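PDB 6DLH: alpha-1,4-endofucoidanase from Mariniflexile fucanivorans, which hydrolyses alpha-1,4-fucosidic linkages within fucoidan chains through a retaining mechanism, as a member of glycoside hydrolase family 107. Local coordinates for residues Gln107-Ala112 with Ser169-Glu174; Asn230-Glu235 with Arg249-Phe254; Phe343-Gln346 with Ser350-Ala353; Thr458-Ser463 with Gly478-Ser483. One frame throughout, in Å; residues are numbered along the deposited sequence.

In the fold
The four contacts follow one another along the chain without nesting, each closing before the next opens, and none touches another. Contacts 1 to 3 belong to the catalytic domain, built round a parallel sheet as in a (beta/alpha)-barrel, with centres about 25 to 32 Å apart. Contact 1 ties a surface loop to helix 168-176; contact 2 packs two helices of the connection between adjacent strands 222-226 and 266-269; contact 3 folds up the loop after strand 341-342, at the other end of the sheet order. Contact 4 lies about 39 to 57 Å from these, centre to centre, between the two sheets of an Ig-like domain, so the enzyme core and the appended beta domain each have their own packing.

Contact 1 of 4, residues Gln107-Ala112 with Ser169-Glu174; sequences QGDTDA and SARWME
Asp109 and Arg171 meet in an end-on salt bridge in which a single carboxylate oxygen takes both terminal nitrogens. OD2 of Asp109 accepts from NH1 of Arg171 at 2.7 Å and from its NH2, also at 2.7 Å, both on the syn side, with N-H...O angles bent to about 140°. That oxygen lies nearly in the guanidinium plane, whereas the carboxylate itself stands almost perpendicular to it. The arginine covers the distance because its chain runs extended from CG to NE. This is the tight part, and it is reinforced by Asp167, which forms a salt bridge with NH1, and by the carbonyl of Leu105, which accepts from NH2.

The looser, solvent-exposed side belongs to Gln107. Its amide lies nearly flat over one guanidinium face, 15° from parallel, and OE1 of Gln107 stands 3.2 Å from NH2 of Arg171 at an angle unsuited to a hydrogen bond. A leucine in place of Arg171 would probably leave Asp109 and Asp167 without their shared positive partner and weaken the hold of the loop on helix 168-176.

The contact joins the loop following helix 100-104 to helix 168-176, whose Trp172 packs against Cys203 and Ile208 of helix 198-216.

Contact 2 of 4, residues Asn230-Glu235 with Arg249-Phe254; sequences NVMEDE and RIYQAF
Met232 and Ile250 bring their CA atoms to 6.6 Å, where the wider pi-type turn at residues 230-233 faces the first turn of helix 249-259. No hydrogen bond crosses the gap; the thioether of Met232 does most of the work. Its chain bends at chi2 (147°) and chi3, which lays sulfur and methyl over one face of Tyr251. SD sits 4.3 Å from the centroid of the Tyr251 ring, a Met-aromatic contact; CE is modelled still closer to this face, too close to one ring carbon to be trusted in detail. The same SD stands almost exactly on the normal of the Phe254 ring, though at 5.1 Å from its centroid. On the Ile250 side, CG of Met232 presses on CG2 of Ile250 at 3.3 Å, tighter than usual for carbons.

The phenol oxygen of Tyr251 is hydrogen-bonded to OD1 of Asn271. Replacing Tyr251 by an alanine removes the ring and its hydroxyl, which would probably let the Met232 thioether turn more freely and leave OD1 of Asn271 without this partner.

Both helices lie in the connection between parallel strands 222-226 and 266-269: Met232, Tyr251 and Phe254 all meet Phe269 of the latter strand, while Ile250 leans on Phe202 of helix 198-216.

Contact 3 of 4, residues Phe343-Gln346 with Ser350-Ala353; sequences FPKQ and SWNA
Lys345 and Trp351 approach to 4.8 Å between their CA atoms, as the chain doubles back through three intervening residues in the loop that follows strand 341-342 of the catalytic (beta/alpha)-barrel-like domain. Neither segment is helix or strand, and loops after the parallel strands are those that shape the substrate end in barrels of this kind.

The indole of Trp351 carries the contact. Its N-H donates to the backbone carbonyl of Phe343, NE1 to O 2.9 Å, nearly straight at 169°; the acceptor lies in the indole plane, while the donor stands above the plane of the carbonyl. This bond satisfies the indole N-H and, with the packing on the ring, limits its rotation. The edge of the indole's five-membered ring turns toward the face of Phe343 in an edge-to-face pair with planes 52° apart, CD1 of Trp351 coming to 3.6 Å from CE1 of Phe343.

Lys345 is draped over an indole face. Its CG sits above the five-membered ring, 3.5 Å from the centroid, in a CH-pi contact, and the chain, extended beyond CG, carries the ammonium along to the benzo ring. There NZ of Lys345 makes an off-centre cation-pi contact, while its hydrogen bond goes to the carbonyl of Gly300.

Beyond the loop, Trp351 also meets the ring of His294 and rests on Leu49 of strand 46-49. Within 350-353 the turn is clasped by its own serine: OG of Ser350 donates to O of Ala353 at 2.9 Å, approaching from above the carbonyl plane.

Contact 4 of 4, residues Thr458-Ser463 with Gly478-Ser483; sequences TGLTAS and GTWTLS
Gly459 touches the indole of Trp480 through its backbone, CA lying 4.2 Å from CZ2 of Trp480. With Thr458 before it, Gly459 forms a classic beta bulge, both residues facing Gln501 of the adjacent strand 494-502.

Leu460 comes next and carries the contact. Its CB sits over one face of the indole, 3.7 Å from the centroid of the five-membered ring of Trp480 and only 6° off the normal, a CH-pi contact. With CG anti to the backbone N (chi1 172°), the isobutyl group slides past the indole toward the stem of the tryptophan, and CD2 of Leu460 reaches CB of Trp480 at 3.5 Å. A water bridges the polar groups, accepting from N of Leu460 at 3.1 Å and from NE1 of Trp480 at 3.1 Å, so both N-H groups are satisfied beside the apolar contact.

The two strands belong to different sheets of an Ig-like beta sandwich: 459-464 borders the sheet with 494-502 and 505-513, whereas 479-484 is the middle strand between 439-444 and 471-476. Trp480 therefore lies between the sheets, also touching Ile457 and Gln474.

Thr461 points its CB away from segment 478-483 and packs along Met499, and Ala462 touches Leu498 of the neighbouring strand and Ile472 of strand 471-476.

Contact 1 of 4, residues Gln107-Ala112 with Ser169-Glu174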
loop_
_atom_site.group_PDB
_atom_site.type_symbol
_atom_site.label_atom_id
_atom_site.label_comp_id
_atom_site.label_asym_id
_atom_site.label_seq_id
_atom_site.Cartn_x
_atom_site.Cartn_y
_atom_site.Cartn_z
ATOM N N GLN A 107 -8.734 -18.923 7.354
ATOM C CA GLN A 107 -9.723 -19.932 7.713
ATOM C C GLN A 107 -11.122 -19.314 7.770
ATOM O O GLN A 107 -12.047 -19.914 8.316
ATOM C CB GLN A 107 -9.338 -20.666 9.006
ATOM C CG GLN A 107 -8.193 -21.657 8.829
ATOM C CD GLN A 107 -7.618 -22.194 10.120
ATOM O OE1 GLN A 107 -8.132 -21.957 11.216
ATOM N NE2 GLN A 107 -6.528 -22.937 9.994
ATOM N N GLY A 108 -11.262 -18.110 7.204
ATOM C CA GLY A 108 -12.558 -17.483 6.993
ATOM C C GLY A 108 -13.194 -16.944 8.272
ATOM O O GLY A 108 -14.395 -16.688 8.294
ATOM N N ASP A 109 -12.389 -16.752 9.326
ATOM C CA ASP A 109 -12.918 -16.316 10.612
ATOM C C ASP A 109 -13.479 -14.904 10.469
ATOM O O ASP A 109 -12.986 -14.121 9.658
ATOM C CB ASP A 109 -11.874 -16.425 11.731
ATOM C CG ASP A 109 -11.083 -17.724 11.721
ATOM O OD1 ASP A 109 -11.696 -18.789 11.487
ATOM O OD2 ASP A 109 -9.855 -17.664 11.941
ATOM N N THR A 110 -14.517 -14.594 11.258
ATOM C CA THR A 110 -15.223 -13.330 11.113
ATOM C C THR A 110 -15.451 -12.658 12.464
ATOM O O THR A 110 -15.256 -13.251 13.522
ATOM C CB THR A 110 -16.532 -13.483 10.324
ATOM O OG1 THR A 110 -17.361 -14.444 10.978
ATOM C CG2 THR A 110 -16.320 -13.870 8.876
ATOM N N ASP A 111 -15.890 -11.401 12.389
ATOM C CA ASP A 111 -16.040 -10.507 13.521
ATOM C C ASP A 111 -17.520 -10.481 13.909
ATOM O O ASP A 111 -18.359 -11.013 13.187
ATOM C CB ASP A 111 -15.407 -9.162 13.143
ATOM C CG ASP A 111 -15.801 -7.960 13.984
ATOM O OD1 ASP A 111 -15.956 -8.120 15.212
ATOM O OD2 ASP A 111 -15.937 -6.868 13.397
ATOM N N ALA A 112 -17.833 -9.864 15.055
ATOM C CA ALA A 112 -19.208 -9.700 15.509
ATOM C C ALA A 112 -19.988 -8.763 14.581
ATOM O O ALA A 112 -21.146 -8.443 14.853
ATOM C CB ALA A 112 -19.228 -9.212 16.940
ATOM N N SER A 169 -0.122 -15.735 13.932
ATOM C CA SER A 169 1.251 -16.100 14.250
ATOM C C SER A 169 1.318 -17.582 14.619
ATOM O O SER A 169 2.136 -18.330 14.071
ATOM C CB SER A 169 1.829 -15.211 15.332
ATOM O OG SER A 169 2.199 -13.940 14.809
ATOM N N ALA A 170 0.419 -17.988 15.530
ATOM C CA ALA A 170 0.250 -19.380 15.929
ATOM C C ALA A 170 0.104 -20.272 14.697
ATOM O O ALA A 170 0.861 -21.226 14.530
ATOM C CB ALA A 170 -0.935 -19.512 16.861
ATOM N N ARG A 171 -0.844 -19.919 13.816
ATOM C CA ARG A 171 -1.211 -20.770 12.696
ATOM C C ARG A 171 -0.069 -20.879 11.689
ATOM O O ARG A 171 0.069 -21.906 11.024
ATOM C CB ARG A 171 -2.512 -20.300 12.036
ATOM C CG ARG A 171 -3.755 -20.489 12.894
ATOM C CD ARG A 171 -5.017 -20.072 12.162
ATOM N NE ARG A 171 -6.130 -19.815 13.067
ATOM C CZ ARG A 171 -7.285 -19.255 12.714
ATOM N NH1 ARG A 171 -8.242 -19.094 13.613
ATOM N NH2 ARG A 171 -7.481 -18.852 11.471
ATOM N N TRP A 172 0.730 -19.814 11.561
ATOM C CA TRP A 172 1.860 -19.842 10.642
ATOM C C TRP A 172 2.861 -20.904 11.087
ATOM O O TRP A 172 3.321 -21.700 10.270
ATOM C CB TRP A 172 2.527 -18.464 10.526
ATOM C CG TRP A 172 3.917 -18.509 9.963
ATOM C CD1 TRP A 172 5.069 -18.140 10.596
ATOM C CD2 TRP A 172 4.313 -18.967 8.657
ATOM N NE1 TRP A 172 6.148 -18.312 9.769
ATOM C CE2 TRP A 172 5.718 -18.825 8.576
ATOM C CE3 TRP A 172 3.625 -19.464 7.544
ATOM C CZ2 TRP A 172 6.438 -19.162 7.432
ATOM C CZ3 TRP A 172 4.342 -19.808 6.416
ATOM C CH2 TRP A 172 5.729 -19.656 6.361
ATOM N N MET A 173 3.205 -20.869 12.382
ATOM C CA MET A 173 4.089 -21.849 12.996
ATOM C C MET A 173 3.473 -23.241 12.840
ATOM O O MET A 173 4.155 -24.174 12.419
ATOM C CB MET A 173 4.303 -21.534 14.481
ATOM C CG MET A 173 5.313 -20.424 14.747
ATOM S SD MET A 173 4.997 -19.643 16.353
ATOM C CE MET A 173 6.660 -19.231 16.868
ATOM N N GLU A 174 2.168 -23.347 13.139
ATOM C CA GLU A 174 1.401 -24.573 12.984
ATOM C C GLU A 174 1.602 -25.143 11.581
ATOM O O GLU A 174 1.934 -26.317 11.433
ATOM C CB GLU A 174 -0.086 -24.322 13.242
ATOM C CG GLU A 174 -0.791 -25.485 13.912
ATOM C CD GLU A 174 -0.564 -25.530 15.415
ATOM O OE1 GLU A 174 0.221 -26.389 15.866
ATOM O OE2 GLU A 174 -1.168 -24.699 16.131
#

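Contact 2 of 4, residues Asn230-Glu235 with Arg249-Phe254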
loop_
_atom_site.group_PDB
_atom_site.type_symbol
_atom_site.label_atom_id
_atom_site.label_comp_id
_atom_site.label_asym_id
_atom_site.label_seq_id
_atom_site.Cartn_x
_atom_site.Cartn_y
_atom_site.Cartn_z
ATOM N N ASN A 230 17.452 -7.728 15.391
ATOM C CA ASN A 230 16.575 -8.107 16.490
ATOM C C ASN A 230 16.265 -9.605 16.434
ATOM O O ASN A 230 16.262 -10.272 17.467
ATOM C CB ASN A 230 15.259 -7.323 16.501
ATOM C CG ASN A 230 15.425 -5.823 16.625
ATOM O OD1 ASN A 230 15.902 -5.159 15.708
ATOM N ND2 ASN A 230 14.993 -5.271 17.746
ATOM N N VAL A 231 15.991 -10.125 15.228
ATOM C CA VAL A 231 15.467 -11.477 15.092
ATOM C C VAL A 231 16.529 -12.430 14.544
ATOM O O VAL A 231 16.619 -13.571 14.996
ATOM C CB VAL A 231 14.152 -11.540 14.284
ATOM C CG1 VAL A 231 14.314 -11.031 12.857
ATOM C CG2 VAL A 231 13.555 -12.940 14.290
ATOM N N MET A 232 17.328 -11.971 13.579
ATOM C CA MET A 232 18.311 -12.843 12.955
ATOM C C MET A 232 19.549 -13.013 13.831
ATOM O O MET A 232 20.151 -14.085 13.833
ATOM C CB MET A 232 18.713 -12.339 11.568
ATOM C CG MET A 232 17.656 -12.650 10.555
ATOM S SD MET A 232 17.503 -11.433 9.256
ATOM C CE MET A 232 18.691 -12.018 8.059
ATOM N N GLU A 233 19.917 -11.960 14.574
ATOM C CA GLU A 233 21.076 -12.032 15.451
ATOM C C GLU A 233 20.641 -12.449 16.853
ATOM O O GLU A 233 20.947 -13.555 17.287
ATOM C CB GLU A 233 21.864 -10.721 15.438
ATOM C CG GLU A 233 22.967 -10.661 16.478
ATOM C CD GLU A 233 23.774 -9.376 16.466
ATOM O OE1 GLU A 233 23.309 -8.387 15.873
ATOM O OE2 GLU A 233 24.867 -9.367 17.046
ATOM N N ASP A 234 19.912 -11.560 17.536
ATOM C CA ASP A 234 19.607 -11.694 18.952
ATOM C C ASP A 234 18.776 -12.947 19.241
ATOM O O ASP A 234 18.880 -13.510 20.329
ATOM C CB ASP A 234 18.906 -10.449 19.500
ATOM C CG ASP A 234 19.813 -9.244 19.690
ATOM O OD1 ASP A 234 20.974 -9.288 19.227
ATOM O OD2 ASP A 234 19.345 -8.268 20.299
ATOM N N GLU A 235 17.945 -13.372 18.280
ATOM C CA GLU A 235 17.018 -14.467 18.523
ATOM C C GLU A 235 17.526 -15.767 17.901
ATOM O O GLU A 235 17.501 -16.805 18.557
ATOM C CB GLU A 235 15.603 -14.116 18.051
ATOM N N ARG A 249 23.300 -17.229 7.701
ATOM C CA ARG A 249 22.563 -18.150 6.846
ATOM C C ARG A 249 21.176 -17.586 6.555
ATOM O O ARG A 249 20.698 -17.679 5.425
ATOM C CB ARG A 249 22.494 -19.558 7.449
ATOM C CG ARG A 249 23.774 -20.372 7.304
ATOM C CD ARG A 249 24.117 -20.709 5.865
ATOM N NE ARG A 249 25.336 -21.499 5.745
ATOM C CZ ARG A 249 25.972 -21.744 4.602
ATOM N NH1 ARG A 249 27.079 -22.468 4.600
ATOM N NH2 ARG A 249 25.502 -21.266 3.463
ATOM N N ILE A 250 20.549 -17.007 7.589
ATOM C CA ILE A 250 19.267 -16.338 7.449
ATOM C C ILE A 250 19.415 -15.149 6.500
ATOM O O ILE A 250 18.577 -14.956 5.624
ATOM C CB ILE A 250 18.695 -15.931 8.821
ATOM C CG1 ILE A 250 18.759 -17.090 9.822
ATOM C CG2 ILE A 250 17.284 -15.384 8.663
ATOM C CD1 ILE A 250 18.228 -16.766 11.202
ATOM N N TYR A 251 20.499 -14.377 6.665
ATOM C CA TYR A 251 20.785 -13.261 5.778
ATOM C C TYR A 251 20.818 -13.753 4.335
ATOM O O TYR A 251 20.292 -13.089 3.441
ATOM C CB TYR A 251 22.055 -12.519 6.206
ATOM C CG TYR A 251 21.908 -11.762 7.504
ATOM C CD1 TYR A 251 21.344 -10.491 7.543
ATOM C CD2 TYR A 251 22.310 -12.327 8.702
ATOM C CE1 TYR A 251 21.196 -9.803 8.738
ATOM C CE2 TYR A 251 22.165 -11.653 9.905
ATOM C CZ TYR A 251 21.612 -10.386 9.923
ATOM O OH TYR A 251 21.465 -9.735 11.116
ATOM N N GLN A 252 21.409 -14.939 4.145
ATOM C CA GLN A 252 21.550 -15.574 2.842
ATOM C C GLN A 252 20.184 -16.003 2.313
ATOM O O GLN A 252 19.871 -15.777 1.145
ATOM C CB GLN A 252 22.467 -16.794 2.938
ATOM C CG GLN A 252 22.861 -17.355 1.578
ATOM C CD GLN A 252 23.852 -18.489 1.675
ATOM O OE1 GLN A 252 23.852 -19.250 2.644
ATOM N NE2 GLN A 252 24.698 -18.609 0.662
ATOM N N ALA A 253 19.382 -16.621 3.185
ATOM C CA ALA A 253 18.089 -17.154 2.791
ATOM C C ALA A 253 17.247 -16.038 2.175
ATOM O O ALA A 253 16.661 -16.214 1.106
ATOM C CB ALA A 253 17.404 -17.798 3.974
ATOM N N PHE A 254 17.247 -14.879 2.845
ATOM C CA PHE A 254 16.437 -13.737 2.457
ATOM C C PHE A 254 16.954 -13.150 1.146
ATOM O O PHE A 254 16.173 -12.930 0.220
ATOM C CB PHE A 254 16.368 -12.734 3.609
ATOM C CG PHE A 254 15.339 -13.050 4.661
ATOM C CD1 PHE A 254 15.345 -14.268 5.329
ATOM C CD2 PHE A 254 14.371 -12.118 5.007
ATOM C CE1 PHE A 254 14.399 -14.550 6.307
ATOM C CE2 PHE A 254 13.420 -12.403 5.977
ATOM C CZ PHE A 254 13.434 -13.619 6.626
#

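Contact 3 of 4, residues Phe343-Gln346 with Ser350-Ala353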
loop_
_atom_site.group_PDB
_atom_site.type_symbol
_atom_site.label_atom_id
_atom_site.label_comp_id
_atom_site.label_asym_id
_atom_site.label_seq_id
_atom_site.Cartn_x
_atom_site.Cartn_y
_atom_site.Cartn_z
ATOM N N PHE A 343 18.032 6.485 5.483
ATOM C CA PHE A 343 16.582 6.390 5.626
ATOM C C PHE A 343 16.068 7.373 6.680
ATOM O O PHE A 343 15.540 6.963 7.712
ATOM C CB PHE A 343 16.144 4.954 5.948
ATOM C CG PHE A 343 14.672 4.656 5.775
ATOM C CD1 PHE A 343 13.799 5.592 5.232
ATOM C CD2 PHE A 343 14.158 3.419 6.133
ATOM C CE1 PHE A 343 12.453 5.302 5.057
ATOM C CE2 PHE A 343 12.815 3.120 5.942
ATOM C CZ PHE A 343 11.960 4.064 5.417
ATOM N N PRO A 344 16.137 8.702 6.433
ATOM C CA PRO A 344 15.678 9.694 7.412
ATOM C C PRO A 344 14.163 9.897 7.386
ATOM O O PRO A 344 13.483 9.404 6.485
ATOM C CB PRO A 344 16.379 10.970 6.922
ATOM C CG PRO A 344 16.411 10.803 5.413
ATOM C CD PRO A 344 16.638 9.319 5.191
ATOM N N LYS A 345 13.646 10.624 8.386
ATOM C CA LYS A 345 12.249 11.034 8.431
ATOM C C LYS A 345 12.156 12.527 8.141
ATOM O O LYS A 345 12.954 13.301 8.659
ATOM C CB LYS A 345 11.652 10.926 9.840
ATOM C CG LYS A 345 12.083 9.748 10.690
ATOM C CD LYS A 345 11.551 9.864 12.103
ATOM C CE LYS A 345 12.426 9.132 13.099
ATOM N NZ LYS A 345 11.714 8.908 14.378
ATOM N N GLN A 346 11.130 12.918 7.380
ATOM C CA GLN A 346 10.936 14.308 6.997
ATOM C C GLN A 346 10.143 15.063 8.066
ATOM O O GLN A 346 10.389 16.245 8.282
ATOM C CB GLN A 346 10.253 14.379 5.628
ATOM C CG GLN A 346 10.070 15.797 5.098
ATOM C CD GLN A 346 9.607 15.781 3.663
ATOM O OE1 GLN A 346 9.179 14.750 3.133
ATOM N NE2 GLN A 346 9.708 16.932 3.013
ATOM N N SER A 350 7.157 10.660 12.603
ATOM C CA SER A 350 7.294 9.297 12.110
ATOM C C SER A 350 7.814 9.295 10.677
ATOM O O SER A 350 8.049 10.357 10.106
ATOM C CB SER A 350 6.001 8.538 12.231
ATOM O OG SER A 350 5.019 9.092 11.381
ATOM N N TRP A 351 7.995 8.094 10.114
ATOM C CA TRP A 351 8.545 7.952 8.774
ATOM C C TRP A 351 7.499 8.258 7.704
ATOM O O TRP A 351 7.850 8.745 6.640
ATOM C CB TRP A 351 9.198 6.577 8.558
ATOM C CG TRP A 351 10.647 6.534 8.950
ATOM C CD1 TRP A 351 11.720 6.866 8.172
ATOM C CD2 TRP A 351 11.183 6.169 10.237
ATOM N NE1 TRP A 351 12.882 6.740 8.885
ATOM C CE2 TRP A 351 12.588 6.309 10.152
ATOM C CE3 TRP A 351 10.615 5.757 11.453
ATOM C CZ2 TRP A 351 13.432 6.034 11.230
ATOM C CZ3 TRP A 351 11.452 5.479 12.517
ATOM C CH2 TRP A 351 12.842 5.616 12.404
ATOM N N ASN A 352 6.220 7.970 7.973
ATOM C CA ASN A 352 5.250 7.873 6.892
ATOM C C ASN A 352 4.129 8.900 7.049
ATOM O O ASN A 352 3.250 8.995 6.191
ATOM C CB ASN A 352 4.685 6.455 6.767
ATOM C CG ASN A 352 3.794 6.081 7.933
ATOM O OD1 ASN A 352 4.047 6.485 9.064
ATOM N ND2 ASN A 352 2.756 5.306 7.671
ATOM N N ALA A 353 4.179 9.673 8.134
ATOM C CA ALA A 353 3.137 10.634 8.461
ATOM C C ALA A 353 3.722 11.679 9.402
ATOM O O ALA A 353 4.840 11.514 9.889
ATOM C CB ALA A 353 1.970 9.915 9.091
#

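Contact 4 of 4, residues Thr458-Ser463 with Gly478-Ser483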
loop_
_atom_site.group_PDB
_atom_site.type_symbol
_atom_site.label_atom_id
_atom_site.label_comp_id
_atom_site.label_asym_id
_atom_site.label_seq_id
_atom_site.Cartn_x
_atom_site.Cartn_y
_atom_site.Cartn_z
ATOM N N THR A 458 17.622 22.189 -27.657
ATOM C CA THR A 458 17.731 22.726 -29.007
ATOM C C THR A 458 17.369 21.664 -30.042
ATOM O O THR A 458 17.246 21.973 -31.224
ATOM C CB THR A 458 19.119 23.315 -29.295
ATOM O OG1 THR A 458 20.119 22.341 -28.981
ATOM C CG2 THR A 458 19.373 24.624 -28.574
ATOM N N GLY A 459 17.203 20.417 -29.588
ATOM C CA GLY A 459 16.838 19.335 -30.484
ATOM C C GLY A 459 16.549 18.043 -29.728
ATOM O O GLY A 459 17.059 17.835 -28.629
ATOM N N LEU A 460 15.694 17.206 -30.327
ATOM C CA LEU A 460 15.541 15.816 -29.926
ATOM C C LEU A 460 15.537 14.959 -31.186
ATOM O O LEU A 460 14.801 15.246 -32.129
ATOM C CB LEU A 460 14.240 15.613 -29.140
ATOM C CG LEU A 460 13.890 14.148 -28.849
ATOM C CD1 LEU A 460 14.712 13.597 -27.688
ATOM C CD2 LEU A 460 12.403 13.967 -28.575
ATOM N N THR A 461 16.357 13.905 -31.172
ATOM C CA THR A 461 16.420 12.951 -32.267
ATOM C C THR A 461 16.788 11.585 -31.703
ATOM O O THR A 461 16.976 11.442 -30.498
ATOM C CB THR A 461 17.322 13.462 -33.402
ATOM O OG1 THR A 461 17.252 12.517 -34.475
ATOM C CG2 THR A 461 18.754 13.717 -32.975
ATOM N N ALA A 462 16.866 10.581 -32.579
ATOM C CA ALA A 462 17.087 9.208 -32.153
ATOM C C ALA A 462 18.272 8.612 -32.909
ATOM O O ALA A 462 18.748 9.196 -33.888
ATOM C CB ALA A 462 15.832 8.398 -32.374
ATOM N N SER A 463 18.752 7.464 -32.407
ATOM C CA SER A 463 19.734 6.635 -33.090
ATOM C C SER A 463 19.558 5.181 -32.659
ATOM O O SER A 463 19.234 4.906 -31.505
ATOM C CB SER A 463 21.147 7.127 -32.876
ATOM O OG SER A 463 21.491 7.129 -31.497
ATOM N N GLY A 478 8.949 23.215 -27.429
ATOM C CA GLY A 478 9.239 22.456 -26.220
ATOM C C GLY A 478 8.558 21.089 -26.169
ATOM O O GLY A 478 8.791 20.314 -25.240
ATOM N N THR A 479 7.722 20.795 -27.170
ATOM C CA THR A 479 7.053 19.506 -27.239
ATOM C C THR A 479 7.492 18.756 -28.494
ATOM O O THR A 479 7.364 19.262 -29.607
ATOM C CB THR A 479 5.530 19.661 -27.182
ATOM O OG1 THR A 479 5.237 20.321 -25.951
ATOM C CG2 THR A 479 4.798 18.336 -27.252
ATOM N N TRP A 480 8.022 17.546 -28.290
ATOM C CA TRP A 480 8.291 16.624 -29.380
ATOM C C TRP A 480 7.246 15.512 -29.349
ATOM O O TRP A 480 6.729 15.172 -28.286
ATOM C CB TRP A 480 9.724 16.081 -29.305
ATOM C CG TRP A 480 10.740 17.073 -29.787
ATOM C CD1 TRP A 480 11.347 17.102 -31.010
ATOM C CD2 TRP A 480 11.246 18.211 -29.062
ATOM N NE1 TRP A 480 12.198 18.171 -31.095
ATOM C CE2 TRP A 480 12.157 18.872 -29.918
ATOM C CE3 TRP A 480 11.019 18.737 -27.781
ATOM C CZ2 TRP A 480 12.843 20.024 -29.527
ATOM C CZ3 TRP A 480 11.697 19.875 -27.395
ATOM C CH2 TRP A 480 12.601 20.507 -28.258
ATOM N N THR A 481 6.928 14.979 -30.532
ATOM C CA THR A 481 5.912 13.949 -30.680
ATOM C C THR A 481 6.491 12.779 -31.465
ATOM O O THR A 481 7.093 12.962 -32.520
ATOM C CB THR A 481 4.663 14.504 -31.373
ATOM O OG1 THR A 481 4.280 15.661 -30.631
ATOM C CG2 THR A 481 3.512 13.520 -31.429
ATOM N N LEU A 482 6.315 11.586 -30.896
ATOM C CA LEU A 482 6.542 10.321 -31.566
ATOM C C LEU A 482 5.188 9.863 -32.095
ATOM O O LEU A 482 4.259 9.641 -31.312
ATOM C CB LEU A 482 7.076 9.325 -30.532
ATOM C CG LEU A 482 8.588 9.302 -30.313
ATOM C CD1 LEU A 482 9.124 10.662 -29.881
ATOM C CD2 LEU A 482 8.954 8.233 -29.293
ATOM N N SER A 483 5.074 9.767 -33.426
ATOM C CA SER A 483 3.798 9.415 -34.025
ATOM C C SER A 483 3.985 8.649 -35.332
ATOM O O SER A 483 5.061 8.648 -35.927
ATOM C CB SER A 483 2.887 10.621 -34.188
ATOM O OG SER A 483 3.357 11.497 -35.202
HETATM O O HOH W 1 14.658 18.655 -32.896
#